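Long-range contact in uncharacterized protein (Bacteroides caccae, PDB 3NO2), which is of unknown function but folds as a six-bladed beta-propeller with a Mal s 1 allergen-like sequence region: residues E49-I61 against N70-I84. Residues are numbered along the deposited sequence; the frame is centred on the assembly and turned at random. Where two conformers were deposited one is given.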
loop_
_atom_site.group_PDB
_atom_site.type_symbol
_atom_site.label_atom_id
_atom_site.label_comp_id
_atom_site.label_asym_id
_atom_site.label_seq_id
_atom_site.Cartn_x
_atom_site.Cartn_y
_atom_site.Cartn_z
ATOM N N GLU A 49 4.336 5.611 -16.199
ATOM C CA GLU A 49 2.963 6.070 -15.953
ATOM C C GLU A 49 2.615 5.822 -14.489
ATOM O O GLU A 49 3.250 5.002 -13.821
ATOM C CB GLU A 49 1.965 5.361 -16.841
ATOM C CG GLU A 49 2.222 5.605 -18.351
ATOM C CD GLU A 49 2.299 4.326 -19.162
ATOM O OE1 GLU A 49 2.690 3.207 -18.683
ATOM O OE2 GLU A 49 1.954 4.453 -20.358
ATOM N N ILE A 50 1.624 6.549 -14.009
ATOM C CA ILE A 50 1.310 6.634 -12.587
ATOM C C ILE A 50 -0.137 6.181 -12.367
ATOM O O ILE A 50 -1.062 6.706 -12.990
ATOM C CB ILE A 50 1.486 8.073 -12.116
ATOM C CG1 ILE A 50 2.971 8.428 -12.119
ATOM C CG2 ILE A 50 0.918 8.271 -10.706
ATOM C CD1 ILE A 50 3.205 9.920 -12.268
ATOM N N LEU A 51 -0.325 5.180 -11.497
ATOM C CA LEU A 51 -1.625 4.646 -11.115
ATOM C C LEU A 51 -1.866 5.025 -9.646
ATOM O O LEU A 51 -0.938 4.898 -8.822
ATOM C CB LEU A 51 -1.579 3.116 -11.210
ATOM C CG LEU A 51 -2.782 2.353 -10.661
ATOM C CD1 LEU A 51 -4.088 2.621 -11.450
ATOM C CD2 LEU A 51 -2.459 0.838 -10.617
ATOM N N PHE A 52 -3.055 5.494 -9.309
ATOM C CA PHE A 52 -3.374 5.722 -7.898
ATOM C C PHE A 52 -4.822 5.493 -7.630
ATOM O O PHE A 52 -5.679 5.754 -8.485
ATOM C CB PHE A 52 -2.912 7.127 -7.412
ATOM C CG PHE A 52 -3.619 8.307 -8.030
ATOM C CD1 PHE A 52 -3.241 8.804 -9.269
ATOM C CD2 PHE A 52 -4.650 8.898 -7.374
ATOM C CE1 PHE A 52 -3.899 9.900 -9.795
ATOM C CE2 PHE A 52 -5.313 9.991 -7.900
ATOM C CZ PHE A 52 -4.946 10.478 -9.123
ATOM N N SER A 53 -5.122 5.096 -6.397
ATOM C CA SER A 53 -6.489 5.073 -5.893
ATOM C C SER A 53 -6.736 6.316 -5.080
ATOM O O SER A 53 -5.816 6.907 -4.465
ATOM C CB SER A 53 -6.825 3.836 -5.066
ATOM O OG SER A 53 -6.013 3.734 -3.924
ATOM N N TYR A 54 -7.999 6.711 -5.045
ATOM C CA TYR A 54 -8.379 7.935 -4.377
ATOM C C TYR A 54 -9.723 7.870 -3.654
ATOM O O TYR A 54 -10.336 8.902 -3.351
ATOM C CB TYR A 54 -8.282 9.127 -5.320
ATOM C CG TYR A 54 -9.155 9.108 -6.555
ATOM C CD1 TYR A 54 -10.417 9.659 -6.527
ATOM C CD2 TYR A 54 -8.685 8.637 -7.767
ATOM C CE1 TYR A 54 -11.222 9.693 -7.655
ATOM C CE2 TYR A 54 -9.495 8.667 -8.921
ATOM C CZ TYR A 54 -10.759 9.183 -8.830
ATOM O OH TYR A 54 -11.575 9.263 -9.936
ATOM N N SER A 55 -10.145 6.637 -3.342
ATOM C CA SER A 55 -11.384 6.338 -2.594
ATOM C C SER A 55 -12.603 6.429 -3.465
ATOM O O SER A 55 -13.366 5.461 -3.619
ATOM C CB SER A 55 -11.518 7.146 -1.290
ATOM O OG SER A 55 -12.489 6.501 -0.458
ATOM N N LYS A 56 -12.788 7.552 -4.139
ATOM C CA LYS A 56 -13.886 7.686 -5.102
ATOM C C LYS A 56 -13.595 6.988 -6.419
ATOM O O LYS A 56 -14.504 6.849 -7.247
ATOM C CB LYS A 56 -14.215 9.176 -5.340
ATOM C CG LYS A 56 -14.649 9.928 -4.086
ATOM C CD LYS A 56 -15.787 9.282 -3.368
ATOM C CE LYS A 56 -16.380 10.160 -2.266
ATOM N NZ LYS A 56 -15.436 10.526 -1.234
ATOM N N GLY A 57 -12.404 6.442 -6.611
ATOM C CA GLY A 57 -12.053 5.756 -7.867
ATOM C C GLY A 57 -10.582 5.469 -7.903
ATOM O O GLY A 57 -9.883 5.628 -6.893
ATOM N N ALA A 58 -10.097 5.009 -9.048
ATOM C CA ALA A 58 -8.664 4.836 -9.335
ATOM C C ALA A 58 -8.434 5.301 -10.749
ATOM O O ALA A 58 -9.326 5.148 -11.614
ATOM C CB ALA A 58 -8.234 3.347 -9.208
ATOM N N LYS A 59 -7.279 5.865 -10.995
ATOM C CA LYS A 59 -6.975 6.350 -12.330
ATOM C C LYS A 59 -5.515 6.193 -12.665
ATOM O O LYS A 59 -4.661 6.083 -11.757
ATOM C CB LYS A 59 -7.422 7.750 -12.563
ATOM C CG LYS A 59 -6.673 8.815 -11.793
ATOM C CD LYS A 59 -7.116 10.230 -12.186
ATOM C CE LYS A 59 -8.568 10.521 -11.765
ATOM N NZ LYS A 59 -9.034 11.822 -12.293
HETATM N N MSE A 60 -5.211 6.156 -13.955
HETATM C CA MSE A 60 -3.840 6.157 -14.471
HETATM C C MSE A 60 -3.618 7.464 -15.248
HETATM O O MSE A 60 -4.482 7.873 -16.026
HETATM C CB MSE A 60 -3.582 4.913 -15.342
HETATM C CG MSE A 60 -2.132 4.766 -15.754
HETATM SE SE MSE A 60 -1.699 3.153 -16.698
HETATM C CE MSE A 60 -1.421 2.051 -15.209
ATOM N N ILE A 61 -2.466 8.086 -15.011
ATOM C CA ILE A 61 -2.063 9.330 -15.651
ATOM C C ILE A 61 -0.662 9.149 -16.215
ATOM O O ILE A 61 0.126 8.302 -15.788
ATOM C CB ILE A 61 -2.110 10.534 -14.686
ATOM C CG1 ILE A 61 -1.160 10.356 -13.491
ATOM C CG2 ILE A 61 -3.538 10.729 -14.159
ATOM C CD1 ILE A 61 -1.025 11.600 -12.578
ATOM N N ASN A 70 -9.855 6.037 -16.048
ATOM C CA ASN A 70 -10.407 6.217 -14.703
ATOM C C ASN A 70 -11.499 5.201 -14.498
ATOM O O ASN A 70 -12.293 4.910 -15.429
ATOM C CB ASN A 70 -11.023 7.603 -14.574
ATOM C CG ASN A 70 -11.559 7.886 -13.224
ATOM O OD1 ASN A 70 -10.784 7.945 -12.263
ATOM N ND2 ASN A 70 -12.876 8.031 -13.083
ATOM N N ILE A 71 -11.561 4.637 -13.302
ATOM C CA ILE A 71 -12.676 3.791 -12.869
ATOM C C ILE A 71 -13.235 4.357 -11.577
ATOM O O ILE A 71 -12.500 4.495 -10.584
ATOM C CB ILE A 71 -12.245 2.349 -12.685
ATOM C CG1 ILE A 71 -11.732 1.785 -14.020
ATOM C CG2 ILE A 71 -13.448 1.497 -12.091
ATOM C CD1 ILE A 71 -11.125 0.331 -13.869
ATOM N N ALA A 72 -14.517 4.702 -11.558
ATOM C CA ALA A 72 -15.188 5.177 -10.364
ATOM C C ALA A 72 -15.583 4.033 -9.451
ATOM O O ALA A 72 -16.026 2.957 -9.919
ATOM C CB ALA A 72 -16.429 5.988 -10.771
ATOM N N ALA A 73 -15.445 4.213 -8.142
ATOM C CA ALA A 73 -16.086 3.331 -7.176
ATOM C C ALA A 73 -17.588 3.628 -7.148
ATOM O O ALA A 73 -17.978 4.791 -7.255
ATOM C CB ALA A 73 -15.516 3.515 -5.818
ATOM N N PRO A 74 -18.420 2.613 -6.953
ATOM C CA PRO A 74 -19.838 2.890 -6.758
ATOM C C PRO A 74 -20.111 3.695 -5.507
ATOM O O PRO A 74 -19.277 3.763 -4.624
ATOM C CB PRO A 74 -20.459 1.477 -6.653
ATOM C CG PRO A 74 -19.493 0.579 -7.331
ATOM C CD PRO A 74 -18.142 1.172 -7.019
ATOM N N ALA A 75 -21.272 4.343 -5.421
ATOM C CA ALA A 75 -21.586 5.163 -4.261
ATOM C C ALA A 75 -21.398 4.411 -2.953
ATOM O O ALA A 75 -21.869 3.266 -2.794
ATOM C CB ALA A 75 -23.051 5.703 -4.361
ATOM N N GLY A 76 -20.731 5.045 -2.006
ATOM C CA GLY A 76 -20.491 4.475 -0.683
ATOM C C GLY A 76 -19.342 3.482 -0.643
ATOM O O GLY A 76 -18.950 3.043 0.449
ATOM N N CYS A 77 -18.815 3.089 -1.817
ATOM C CA CYS A 77 -17.673 2.159 -1.887
ATOM C C CYS A 77 -16.406 2.981 -1.750
ATOM O O CYS A 77 -16.420 4.211 -1.904
ATOM C CB CYS A 77 -17.668 1.373 -3.188
ATOM S SG CYS A 77 -19.031 0.167 -3.361
ATOM N N GLU A 78 -15.291 2.323 -1.467
ATOM C CA GLU A 78 -14.009 3.008 -1.354
ATOM C C GLU A 78 -12.958 2.244 -2.132
ATOM O O GLU A 78 -12.505 1.132 -1.760
ATOM C CB GLU A 78 -13.568 3.139 0.095
ATOM C CG GLU A 78 -14.526 3.925 0.976
ATOM C CD GLU A 78 -13.963 4.225 2.352
ATOM O OE1 GLU A 78 -12.796 3.922 2.632
ATOM O OE2 GLU A 78 -14.739 4.807 3.163
HETATM N N MSE A 79 -12.468 2.851 -3.212
HETATM C CA MSE A 79 -11.375 2.296 -3.989
HETATM C C MSE A 79 -10.087 2.579 -3.223
HETATM O O MSE A 79 -9.641 3.730 -3.137
HETATM C CB MSE A 79 -11.323 2.993 -5.354
HETATM C CG MSE A 79 -10.384 2.316 -6.293
HETATM SE SE MSE A 79 -11.097 0.746 -7.212
HETATM C CE MSE A 79 -12.034 1.638 -8.607
ATOM N N GLN A 80 -9.465 1.520 -2.711
ATOM C CA GLN A 80 -8.308 1.649 -1.843
ATOM C C GLN A 80 -7.080 0.885 -2.318
ATOM O O GLN A 80 -6.001 1.179 -1.812
ATOM C CB GLN A 80 -8.626 1.223 -0.415
ATOM C CG GLN A 80 -9.666 2.086 0.289
ATOM C CD GLN A 80 -9.161 3.389 0.835
ATOM O OE1 GLN A 80 -8.033 3.783 0.620
ATOM N NE2 GLN A 80 -10.038 4.103 1.526
ATOM N N THR A 81 -7.214 -0.070 -3.247
ATOM C CA THR A 81 -6.116 -0.782 -3.853
ATOM C C THR A 81 -5.843 -0.248 -5.236
ATOM O O THR A 81 -6.766 -0.020 -6.009
ATOM C CB THR A 81 -6.473 -2.282 -3.995
ATOM O OG1 THR A 81 -6.659 -2.903 -2.714
ATOM C CG2 THR A 81 -5.424 -3.081 -4.762
ATOM N N ALA A 82 -4.566 -0.112 -5.567
ATOM C CA ALA A 82 -4.127 0.223 -6.928
ATOM C C ALA A 82 -2.645 -0.164 -7.047
ATOM O O ALA A 82 -1.795 0.525 -6.495
ATOM C CB ALA A 82 -4.349 1.682 -7.215
ATOM N N ARG A 83 -2.332 -1.240 -7.755
ATOM C CA ARG A 83 -0.954 -1.704 -7.939
ATOM C C ARG A 83 -0.770 -2.168 -9.374
ATOM O O ARG A 83 -1.725 -2.428 -10.100
ATOM C CB ARG A 83 -0.588 -2.813 -6.952
ATOM C CG ARG A 83 -1.378 -4.089 -7.190
ATOM C CD ARG A 83 -0.886 -5.239 -6.363
ATOM N NE ARG A 83 -1.072 -5.032 -4.944
ATOM C CZ ARG A 83 -0.110 -4.803 -4.060
ATOM N NH1 ARG A 83 1.156 -4.750 -4.434
ATOM N NH2 ARG A 83 -0.421 -4.686 -2.794
ATOM N N ILE A 84 0.490 -2.276 -9.784
ATOM C CA ILE A 84 0.869 -2.915 -11.037
ATOM C C ILE A 84 1.392 -4.302 -10.722
ATOM O O ILE A 84 2.326 -4.466 -9.903
ATOM C CB ILE A 84 1.895 -2.073 -11.783
ATOM C CG1 ILE A 84 1.338 -0.685 -12.107
ATOM C CG2 ILE A 84 2.393 -2.836 -13.041
ATOM C CD1 ILE A 84 0.156 -0.633 -13.090
HETATM O O HOH W 1 -6.985 5.081 -1.643
#
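The ring of Tyr-54 meets the side-chain amide of Asn-70 at its edge, the two planes 17° apart, while one face carries the carbonyl oxygen of Gly-57, offset toward the rim, and the ring also stacks with Trp-37. A chi1 of 61° places this ring between its own backbone N and carbonyl carbon, which sets it over Gly-57 O. Strands 57-61 and 67-72 form a hairpin joined by hydrogen bonds from Ile-71 N to Ala-58 O (2.8 Å, N-H...O 175°) and from Ala-58 N to Ile-71 O (2.9 Å). Gly-57 CA lies just 3.0 Å from Ile-71 O, and a beta carbon here would collide with that oxygen. Beyond Ala-73, whose N donates to Lys-56 O, the chain loops through a type II turn and returns at Met-79, a selenomethionine joined to Ser-55 by a two-bond antiparallel bridge. Its bent chain lays CG 3.8 Å from Ala-58 CB. Farther along, Ala-82 CB sits 3.8 Å from Leu-51 CG, and Ile-84 CD1 touches Leu-51 CD2 (3.9 Å) and CE of selenomethionine Met-60. A water lies 2.8 Å from both Ser-53 OG and Gln-80 OE1, and the latter accepts a hydrogen bond from Asn-40. Strand 67-72 closes one four-stranded sheet and strand 78-84 opens the next, so the contact illustrates blade-to-blade packing in a six-bladed beta-propeller.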